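Local coordinates for HNH nuclease domain-containing protein (Streptomyces coelicolor, PDB 5ZMO) that recognises phosphorothioated DNA through its sulfur-binding domain, the part described here, and probably cleaves DNA as a type IV restriction endonuclease, at residues A[48-51]-A[52-56]; A[30-33]-A[34-37]; A[58-61]-A[62-66]. One frame throughout, in Å; residues are numbered along the deposited sequence.

Overall arrangement
The three contacts illustrate how two successive helices of a small domain are built and then fitted together. Interaction 2 is the middle of helix 28-41, its centre about 4 Å from that of the chain; interaction 1 spans the entry into helix 50-63 and interaction 3 its C-terminal part. Trp-35 joins them: its ring lies against Ala-56 (CZ2 to CB, 3.7 Å) and Thr-53 of interaction 1, and its CD1 is 3.8 Å from CD1 of Leu-60 in interaction 3. Val-31 CG1 adds a 3.7 Å touch to Met-61 CE. At their nearest atoms, interactions 1 and 2 stand about 9 Å from the bound nucleic acid and interaction 3 about 6 Å.

Interaction 1. Residues A[48-51]-A[52-56]; sequences QPWS and TTRDA
Arg-54 lies across the indole of Trp-50, one helical turn earlier, and can be followed outward atom by atom. Its CB sits over the six-membered ring, 3.8 Å from the centroid and 7° off the normal, a well-centred CH-pi contact. CG continues past CZ2 and CH2, and CD rests 3.8 Å from Trp-50 CZ2. A bend at chi3 (73°) then turns the head group, so that the guanidinium plane stands at 74° to the indole instead of stacking on it, with NH1 still near Trp-50 NE1. One guanidinium face is turned to Ser-51, with NH2 3.7 Å from Ser-51 CB. NE forms a salt bridge of 2.9 Å with Asp-55 OD1, which it meets from above the carboxylate plane, while NH1 bonds weakly to Asn-110, whose OD1 also accepts from the indole NE1.

The first turn is secured at Pro-49, the N-cap residue, whose carbonyl oxygen accepts from both Thr-53 N and Thr-53 OG1. The hydroxyl comes from above the carbonyl plane, at 3.0 Å from Pro-49 O. Nearby, one water joins Ser-51 OG to Thr-52 OG1; Asp-113 is a further partner of the serine hydroxyl. Together these features form the N-terminal turn of an alpha-helix entered directly from a beta-strand, the strand-to-helix junction of this sulfur-binding domain.

Interaction 2. Residues A[30-33]-A[34-37]; sequences PVLL and LWAI
Leu-32 and Trp-35, three residues apart, form the one apolar side-chain pair between 30-33 and 34-37. The branch that touches is CD1 of the leucine, 3.9 Å from Trp-35 CE3 on the benzene part of the indole; it comes at a slant to the ring. Their spacing puts the two residues on the same flank of the helix, and with CG anti to N in both (chi1 -172° for Leu-32 and 176° for Trp-35) the leucine methyl reaches the ring.

The hydrogen bonds are those of the main chain, four in succession. Leu-34 N bonds to Pro-30 O, Trp-35 N to Val-31 O and Ile-37 N to Leu-33 O. The shortest of the four joins Ala-36 N to Leu-32 O at 2.8 Å. This unbroken i to i+4 ladder matters in a wholly buried segment, because it gives the N-H groups of 34-37 and the carbonyl oxygens of 30-33 partners within the helix.

A third kind of contact sets aliphatic carbon against the carbonyl oxygens of the preceding turn. Leu-34 CG lies 3.4 Å from Pro-30 O, Ile-37 CG1 is also 3.4 Å from Leu-33 O, and Ala-36 CB is equally close to Leu-32 O. These three oxygens are thereby partly covered by hydrocarbon as well.

Beyond the segment, the helix is covered from several directions. Trp-35 packs on Ala-56, Val-57 and Leu-60 of helix 50-63, Leu-32 on Pro-77 and Leu-81 of helix 70-83, and Leu-33 and Leu-34 on Leu-140 of helix 130-144. Such surroundings are those of a central, buried alpha-helix in a predominantly helical domain, with apolar side chains on its different flanks meeting three other helices.

Interaction 3. Residues A[58-61]-A[62-66]; sequences APLM and EKYGQ
Leu-60 (chi1 -49°) and Tyr-64 (chi1 -61°) both carry CG anti to their own carbonyl carbon, and with the i to i+4 spacing this shared choice lets the CD2 methyl of Leu-60 come to 4.1 Å from Tyr-64 CE2. The two side chains approach at a slant. The tyrosine ring also turns an edge to the backbone, with Leu-60 O near its plane and 3.7 Å from Tyr-64 CD2. At the far end of the ring, the hydroxyl hydrogen-bonds to Asp-155.

The chain of Glu-62, extended beyond CG, runs alongside the preceding turn: CG is 3.4 Å from Ala-58 O, and OE2 is 3.6 Å from Pro-59 CA. Its other carboxylate oxygen, OE1, accepts from the backbone N of Gly-70, tying the helix to the start of helix 70-83.

The main chain records how the helix runs out. Glu-62 N and Lys-63 N still make regular bonds to Ala-58 O and Pro-59 O. Leu-60 O then takes a firm bond from Tyr-64 N at 2.8 Å and a weak one from Gly-65 N at 3.3 Å, while Met-61 O receives a second weak bond from that same glycine nitrogen. Gln-66 follows with phi at 61°, outside the right-handed helical region. Weakened i+4 and i+5 bonds followed by a residue with positive phi, here Gln-66, are typical of a helix C-terminus, and they mark the C-terminal part of helix 50-63.

Interaction 1. Residues A[48-51]-A[52-56]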
ATOM      1  N   GLN A  48     -10.904  -0.536  -4.028  1.00 25.56           N
ATOM      2  CA  GLN A  48     -11.589  -0.684  -2.760  1.00 26.25           C
ATOM      3  C   GLN A  48     -11.760   0.673  -2.166  1.00 23.20           C
ATOM      4  O   GLN A  48     -10.869   1.487  -2.296  1.00 24.84           O
ATOM      5  CB  GLN A  48     -10.768  -1.579  -1.831  1.00 30.57           C
ATOM      6  CG  GLN A  48     -10.629  -3.006  -2.384  1.00 30.55           C
ATOM      7  CD  GLN A  48     -10.357  -4.045  -1.312  1.00 30.64           C
ATOM      8  OE1 GLN A  48     -11.258  -4.406  -0.545  1.00 36.77           O
ATOM      9  NE2 GLN A  48      -9.126  -4.580  -1.286  1.00 32.72           N
ATOM     10  N   PRO A  49     -12.897   0.919  -1.512  1.00 24.09           N
ATOM     11  CA  PRO A  49     -13.074   2.266  -0.921  1.00 24.25           C
ATOM     12  C   PRO A  49     -11.994   2.683   0.135  1.00 21.60           C
ATOM     13  O   PRO A  49     -11.455   1.848   0.867  1.00 22.57           O
ATOM     14  CB  PRO A  49     -14.439   2.181  -0.248  1.00 27.65           C
ATOM     15  CG  PRO A  49     -15.146   0.938  -0.792  1.00 29.20           C
ATOM     16  CD  PRO A  49     -14.039   0.020  -1.214  1.00 28.47           C
ATOM     17  N   TRP A  50     -11.701   3.990   0.192  1.00 20.62           N
ATOM     18  CA  TRP A  50     -10.921   4.516   1.309  1.00 23.78           C
ATOM     19  C   TRP A  50     -11.315   3.962   2.683  1.00 22.93           C
ATOM     20  O   TRP A  50     -10.434   3.553   3.463  1.00 22.40           O
ATOM     21  CB  TRP A  50     -10.970   6.037   1.327  1.00 22.81           C
ATOM     22  CG  TRP A  50     -10.651   6.676   2.579  1.00 22.66           C
ATOM     23  CD1 TRP A  50     -11.515   7.348   3.439  1.00 22.43           C
ATOM     24  CD2 TRP A  50      -9.371   6.665   3.252  1.00 21.68           C
ATOM     25  NE1 TRP A  50     -10.848   7.775   4.534  1.00 22.30           N
ATOM     26  CE2 TRP A  50      -9.523   7.410   4.438  1.00 20.74           C
ATOM     27  CE3 TRP A  50      -8.102   6.181   2.906  1.00 22.82           C
ATOM     28  CZ2 TRP A  50      -8.470   7.626   5.326  1.00 21.96           C
ATOM     29  CZ3 TRP A  50      -7.027   6.361   3.840  1.00 22.61           C
ATOM     30  CH2 TRP A  50      -7.237   7.087   5.024  1.00 21.25           C
ATOM     31  N   SER A  51     -12.607   3.975   3.005  1.00 22.06           N
ATOM     32  CA  SER A  51     -13.057   3.535   4.300  1.00 24.43           C
ATOM     33  C   SER A  51     -12.672   2.065   4.582  1.00 25.73           C
ATOM     34  O   SER A  51     -12.126   1.731   5.674  1.00 25.49           O
ATOM     35  CB  SER A  51     -14.561   3.805   4.439  1.00 26.73           C
ATOM     36  OG  SER A  51     -15.272   3.050   3.447  1.00 25.03           O
ATOM     37  N   THR A  52     -12.829   1.189   3.585  1.00 23.76           N
ATOM     38  CA  THR A  52     -12.469  -0.210   3.783  1.00 24.15           C
ATOM     39  C   THR A  52     -10.954  -0.352   3.938  1.00 24.64           C
ATOM     40  O   THR A  52     -10.485  -1.113   4.756  1.00 22.31           O
ATOM     41  CB  THR A  52     -12.832  -1.016   2.539  1.00 28.07           C
ATOM     42  OG1 THR A  52     -14.201  -0.764   2.269  1.00 29.78           O
ATOM     43  CG2 THR A  52     -12.564  -2.488   2.767  1.00 28.95           C
ATOM     44  N   THR A  53     -10.230   0.455   3.188  1.00 22.33           N
ATOM     45  CA  THR A  53      -8.776   0.314   3.094  1.00 22.76           C
ATOM     46  C   THR A  53      -8.208   0.848   4.420  1.00 22.46           C
ATOM     47  O   THR A  53      -7.337   0.222   5.007  1.00 22.34           O
ATOM     48  CB  THR A  53      -8.189   1.105   1.903  1.00 22.36           C
ATOM     49  OG1 THR A  53      -8.738   0.591   0.688  1.00 22.59           O
ATOM     50  CG2 THR A  53      -6.675   1.009   1.869  1.00 23.91           C
ATOM     51  N   ARG A  54      -8.659   2.030   4.825  1.00 21.90           N
ATOM     52  CA  ARG A  54      -8.318   2.644   6.117  1.00 22.72           C
ATOM     53  C   ARG A  54      -8.522   1.662   7.246  1.00 24.74           C
ATOM     54  O   ARG A  54      -7.610   1.418   8.040  1.00 22.55           O
ATOM     55  CB  ARG A  54      -9.106   3.891   6.346  1.00 25.24           C
ATOM     56  CG  ARG A  54      -9.041   4.487   7.732  1.00 25.35           C
ATOM     57  CD  ARG A  54     -10.219   5.425   7.890  1.00 27.11           C
ATOM     58  NE  ARG A  54     -11.470   4.630   8.023  1.00 28.70           N
ATOM     59  CZ  ARG A  54     -12.695   5.130   7.891  1.00 26.43           C
ATOM     60  NH1 ARG A  54     -12.893   6.407   7.560  1.00 30.35           N
ATOM     61  NH2 ARG A  54     -13.737   4.311   7.995  1.00 24.14           N
ATOM     62  N   ASP A  55      -9.683   1.022   7.277  1.00 22.44           N
ATOM     63  CA  ASP A  55      -9.979   0.086   8.356  1.00 23.88           C
ATOM     64  C   ASP A  55      -9.172  -1.192   8.367  1.00 26.04           C
ATOM     65  O   ASP A  55      -8.815  -1.649   9.449  1.00 24.46           O
ATOM     66  CB  ASP A  55     -11.481  -0.183   8.484  1.00 25.21           C
ATOM     67  CG  ASP A  55     -12.282   1.090   8.935  1.00 32.26           C
ATOM     68  OD1 ASP A  55     -11.722   2.120   9.412  1.00 30.64           O
ATOM     69  OD2 ASP A  55     -13.530   1.048   8.908  1.00 40.70           O
ATOM     70  N   ALA A  56      -8.812  -1.716   7.195  1.00 24.67           N
ATOM     71  CA  ALA A  56      -7.957  -2.832   7.078  1.00 25.21           C
ATOM     72  C   ALA A  56      -6.505  -2.525   7.414  1.00 24.59           C
ATOM     73  O   ALA A  56      -5.794  -3.325   8.054  1.00 22.89           O
ATOM     74  CB  ALA A  56      -8.040  -3.405   5.668  1.00 24.64           C
TER
HETATM   75  O   HOH W   1     -16.101   0.635   3.968  1.00 40.60           O

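Interaction 2. Residues A[30-33]-A[34-37]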
ATOM      1  N   PRO A  30       5.593   0.860   1.970  1.00 21.96           N
ATOM      2  CA  PRO A  30       5.798  -0.548   2.064  1.00 20.87           C
ATOM      3  C   PRO A  30       4.626  -1.322   2.665  1.00 20.30           C
ATOM      4  O   PRO A  30       4.259  -2.400   2.096  1.00 22.14           O
ATOM      5  CB  PRO A  30       7.081  -0.675   2.923  1.00 21.88           C
ATOM      6  CG  PRO A  30       7.852   0.593   2.493  1.00 21.60           C
ATOM      7  CD  PRO A  30       6.805   1.607   2.383  1.00 21.08           C
ATOM      8  N   VAL A  31       4.033  -0.771   3.692  1.00 21.69           N
ATOM      9  CA  VAL A  31       2.867  -1.470   4.328  1.00 22.22           C
ATOM     10  C   VAL A  31       1.650  -1.491   3.360  1.00 20.23           C
ATOM     11  O   VAL A  31       1.033  -2.518   3.161  1.00 20.65           O
ATOM     12  CB  VAL A  31       2.509  -0.849   5.672  1.00 22.19           C
ATOM     13  CG1 VAL A  31       1.109  -1.253   6.169  1.00 20.64           C
ATOM     14  CG2 VAL A  31       3.568  -1.184   6.693  1.00 24.11           C
ATOM     15  N   LEU A  32       1.287  -0.375   2.772  1.00 20.23           N
ATOM     16  CA  LEU A  32       0.175  -0.371   1.840  1.00 19.41           C
ATOM     17  C   LEU A  32       0.398  -1.240   0.633  1.00 20.89           C
ATOM     18  O   LEU A  32      -0.556  -2.027   0.213  1.00 22.49           O
ATOM     19  CB  LEU A  32      -0.208   1.061   1.474  1.00 19.62           C
ATOM     20  CG  LEU A  32      -1.489   1.181   0.663  1.00 19.85           C
ATOM     21  CD1 LEU A  32      -2.667   0.572   1.328  1.00 20.26           C
ATOM     22  CD2 LEU A  32      -1.746   2.656   0.375  1.00 21.06           C
ATOM     23  N   LEU A  33       1.627  -1.198   0.066  1.00 21.08           N
ATOM     24  CA  LEU A  33       1.939  -2.106  -1.059  1.00 21.93           C
ATOM     25  C   LEU A  33       1.834  -3.571  -0.665  1.00 22.14           C
ATOM     26  O   LEU A  33       1.268  -4.372  -1.421  1.00 22.59           O
ATOM     27  CB  LEU A  33       3.333  -1.883  -1.668  1.00 21.92           C
ATOM     28  CG  LEU A  33       3.384  -0.568  -2.431  1.00 22.85           C
ATOM     29  CD1 LEU A  33       4.837  -0.156  -2.646  1.00 27.29           C
ATOM     30  CD2 LEU A  33       2.669  -0.646  -3.718  1.00 22.14           C
ATOM     31  N   LEU A  34       2.462  -3.955   0.444  1.00 20.76           N
ATOM     32  CA  LEU A  34       2.318  -5.391   0.887  1.00 20.70           C
ATOM     33  C   LEU A  34       0.872  -5.843   1.089  1.00 19.01           C
ATOM     34  O   LEU A  34       0.472  -6.971   0.694  1.00 23.50           O
ATOM     35  CB  LEU A  34       3.139  -5.620   2.151  1.00 22.36           C
ATOM     36  CG  LEU A  34       4.640  -5.820   2.026  1.00 24.00           C
ATOM     37  CD1 LEU A  34       5.270  -5.839   3.412  1.00 28.17           C
ATOM     38  CD2 LEU A  34       4.916  -7.136   1.349  1.00 24.94           C
ATOM     39  N   TRP A  35       0.060  -4.962   1.642  1.00 21.09           N
ATOM     40  CA  TRP A  35      -1.345  -5.245   1.887  1.00 20.31           C
ATOM     41  C   TRP A  35      -2.016  -5.423   0.548  1.00 22.68           C
ATOM     42  O   TRP A  35      -2.771  -6.399   0.340  1.00 21.00           O
ATOM     43  CB  TRP A  35      -2.003  -4.159   2.704  1.00 21.95           C
ATOM     44  CG  TRP A  35      -3.446  -4.372   2.891  1.00 21.94           C
ATOM     45  CD1 TRP A  35      -4.066  -5.209   3.802  1.00 23.31           C
ATOM     46  CD2 TRP A  35      -4.505  -3.762   2.135  1.00 23.71           C
ATOM     47  NE1 TRP A  35      -5.412  -5.145   3.655  1.00 23.71           N
ATOM     48  CE2 TRP A  35      -5.724  -4.289   2.640  1.00 21.58           C
ATOM     49  CE3 TRP A  35      -4.543  -2.853   1.064  1.00 23.03           C
ATOM     50  CZ2 TRP A  35      -6.953  -3.903   2.142  1.00 23.89           C
ATOM     51  CZ3 TRP A  35      -5.793  -2.462   0.570  1.00 23.56           C
ATOM     52  CH2 TRP A  35      -6.959  -3.008   1.097  1.00 23.66           C
ATOM     53  N   ALA A  36      -1.758  -4.479  -0.368  1.00 20.36           N
ATOM     54  CA  ALA A  36      -2.397  -4.571  -1.716  1.00 22.86           C
ATOM     55  C   ALA A  36      -2.008  -5.843  -2.508  1.00 21.52           C
ATOM     56  O   ALA A  36      -2.821  -6.425  -3.226  1.00 22.20           O
ATOM     57  CB  ALA A  36      -2.095  -3.343  -2.536  1.00 23.88           C
ATOM     58  N   ILE A  37      -0.769  -6.328  -2.330  1.00 20.79           N
ATOM     59  CA  ILE A  37      -0.345  -7.562  -2.989  1.00 21.77           C
ATOM     60  C   ILE A  37      -1.119  -8.704  -2.399  1.00 22.16           C
ATOM     61  O   ILE A  37      -1.602  -9.616  -3.116  1.00 24.96           O
ATOM     62  CB  ILE A  37       1.182  -7.764  -2.928  1.00 23.09           C
ATOM     63  CG1 ILE A  37       1.890  -6.713  -3.781  1.00 25.82           C
ATOM     64  CG2 ILE A  37       1.523  -9.178  -3.384  1.00 23.92           C
ATOM     65  CD1 ILE A  37       3.371  -6.539  -3.436  1.00 25.31           C
TER

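Interaction 3. Residues A[58-61]-A[62-66]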
ATOM      1  N   ALA A  58      -5.013   0.435   8.779  1.00 20.31           N
ATOM      2  CA  ALA A  58      -4.625   1.237   9.962  1.00 19.92           C
ATOM      3  C   ALA A  58      -3.990   0.401  11.090  1.00 21.64           C
ATOM      4  O   ALA A  58      -2.954   0.798  11.679  1.00 21.21           O
ATOM      5  CB  ALA A  58      -5.812   2.086  10.498  1.00 20.88           C
ATOM      6  N   PRO A  59      -4.631  -0.714  11.476  1.00 21.37           N
ATOM      7  CA  PRO A  59      -3.999  -1.488  12.539  1.00 22.06           C
ATOM      8  C   PRO A  59      -2.693  -2.165  12.147  1.00 21.42           C
ATOM      9  O   PRO A  59      -1.852  -2.355  13.019  1.00 24.24           O
ATOM     10  CB  PRO A  59      -5.005  -2.656  12.816  1.00 22.59           C
ATOM     11  CG  PRO A  59      -6.141  -2.473  11.918  1.00 26.60           C
ATOM     12  CD  PRO A  59      -5.954  -1.260  11.055  1.00 22.93           C
ATOM     13  N   LEU A  60      -2.510  -2.488  10.868  1.00 21.87           N
ATOM     14  CA  LEU A  60      -1.184  -2.958  10.374  1.00 22.46           C
ATOM     15  C   LEU A  60      -0.102  -1.882  10.387  1.00 24.36           C
ATOM     16  O   LEU A  60       1.083  -2.156  10.665  1.00 23.34           O
ATOM     17  CB  LEU A  60      -1.269  -3.561   8.982  1.00 24.62           C
ATOM     18  CG  LEU A  60      -2.334  -4.590   8.738  1.00 25.95           C
ATOM     19  CD1 LEU A  60      -2.466  -4.931   7.247  1.00 26.23           C
ATOM     20  CD2 LEU A  60      -2.020  -5.879   9.554  1.00 29.24           C
ATOM     21  N   MET A  61      -0.509  -0.677  10.041  1.00 22.23           N
ATOM     22  CA  MET A  61       0.344   0.534  10.118  1.00 25.90           C
ATOM     23  C   MET A  61       0.849   0.723  11.560  1.00 26.41           C
ATOM     24  O   MET A  61       2.056   1.008  11.810  1.00 25.52           O
ATOM     25  CB  MET A  61      -0.486   1.748   9.686  1.00 27.82           C
ATOM     26  CG  MET A  61       0.138   2.861   8.892  1.00 37.57           C
ATOM     27  SD  MET A  61       1.194   2.364   7.561  1.00 31.23           S
ATOM     28  CE  MET A  61       0.187   2.328   6.089  1.00 30.92           C
ATOM     29  N   GLU A  62      -0.046   0.581  12.535  1.00 22.48           N
ATOM     30  CA  GLU A  62       0.334   0.662  13.941  1.00 23.15           C
ATOM     31  C   GLU A  62       1.207  -0.487  14.414  1.00 24.28           C
ATOM     32  O   GLU A  62       2.237  -0.264  15.087  1.00 26.94           O
ATOM     33  CB  GLU A  62      -0.951   0.780  14.802  1.00 23.26           C
ATOM     34  CG  GLU A  62      -1.700   2.055  14.599  1.00 24.45           C
ATOM     35  CD  GLU A  62      -3.192   1.978  14.931  1.00 29.65           C
ATOM     36  OE1 GLU A  62      -3.782   3.087  14.914  1.00 30.65           O
ATOM     37  OE2 GLU A  62      -3.678   0.837  15.226  1.00 30.66           O
ATOM     38  N   LYS A  63       0.807  -1.721  14.120  1.00 23.64           N
ATOM     39  CA  LYS A  63       1.544  -2.861  14.605  1.00 26.03           C
ATOM     40  C   LYS A  63       2.913  -3.039  13.910  1.00 29.46           C
ATOM     41  O   LYS A  63       3.955  -3.136  14.569  1.00 27.61           O
ATOM     42  CB  LYS A  63       0.661  -4.116  14.467  1.00 27.59           C
ATOM     43  CG  LYS A  63       1.344  -5.355  14.969  1.00 30.83           C
ATOM     44  CD  LYS A  63       0.398  -6.528  15.082  1.00 30.85           C
ATOM     45  CE  LYS A  63       1.173  -7.678  15.688  1.00 35.87           C
ATOM     46  NZ  LYS A  63       0.241  -8.767  16.015  1.00 42.53           N
ATOM     47  N   TYR A  64       2.922  -3.062  12.581  1.00 25.90           N
ATOM     48  CA  TYR A  64       4.149  -3.389  11.799  1.00 26.32           C
ATOM     49  C   TYR A  64       4.896  -2.154  11.280  1.00 28.19           C
ATOM     50  O   TYR A  64       6.085  -2.197  11.031  1.00 27.19           O
ATOM     51  CB  TYR A  64       3.813  -4.279  10.654  1.00 26.31           C
ATOM     52  CG  TYR A  64       3.240  -5.557  11.122  1.00 26.40           C
ATOM     53  CD1 TYR A  64       4.033  -6.519  11.737  1.00 30.79           C
ATOM     54  CD2 TYR A  64       1.908  -5.781  11.078  1.00 27.59           C
ATOM     55  CE1 TYR A  64       3.462  -7.723  12.241  1.00 33.03           C
ATOM     56  CE2 TYR A  64       1.346  -6.920  11.571  1.00 29.18           C
ATOM     57  CZ  TYR A  64       2.131  -7.917  12.140  1.00 31.80           C
ATOM     58  OH  TYR A  64       1.469  -9.047  12.621  1.00 31.02           O
ATOM     59  N   GLY A  65       4.186  -1.059  11.102  1.00 27.22           N
ATOM     60  CA  GLY A  65       4.754   0.185  10.529  1.00 29.57           C
ATOM     61  C   GLY A  65       5.279   1.239  11.502  1.00 30.72           C
ATOM     62  O   GLY A  65       5.663   2.327  11.051  1.00 32.80           O
ATOM     63  N   GLN A  66       5.210   0.990  12.815  1.00 35.07           N
ATOM     64  CA  GLN A  66       5.719   1.992  13.816  1.00 41.25           C
ATOM     65  C   GLN A  66       5.028   3.338  13.782  1.00 37.36           C
ATOM     66  O   GLN A  66       5.661   4.381  14.082  1.00 39.45           O
ATOM     67  CB  GLN A  66       7.233   2.298  13.619  1.00 48.02           C
ATOM     68  CG  GLN A  66       8.125   1.134  13.290  1.00 46.29           C
ATOM     69  CD  GLN A  66       9.616   1.474  13.334  1.00 53.62           C
ATOM     70  OE1 GLN A  66      10.067   2.560  12.921  1.00 51.14           O
ATOM     71  NE2 GLN A  66      10.394   0.522  13.816  1.00 55.31           N
TER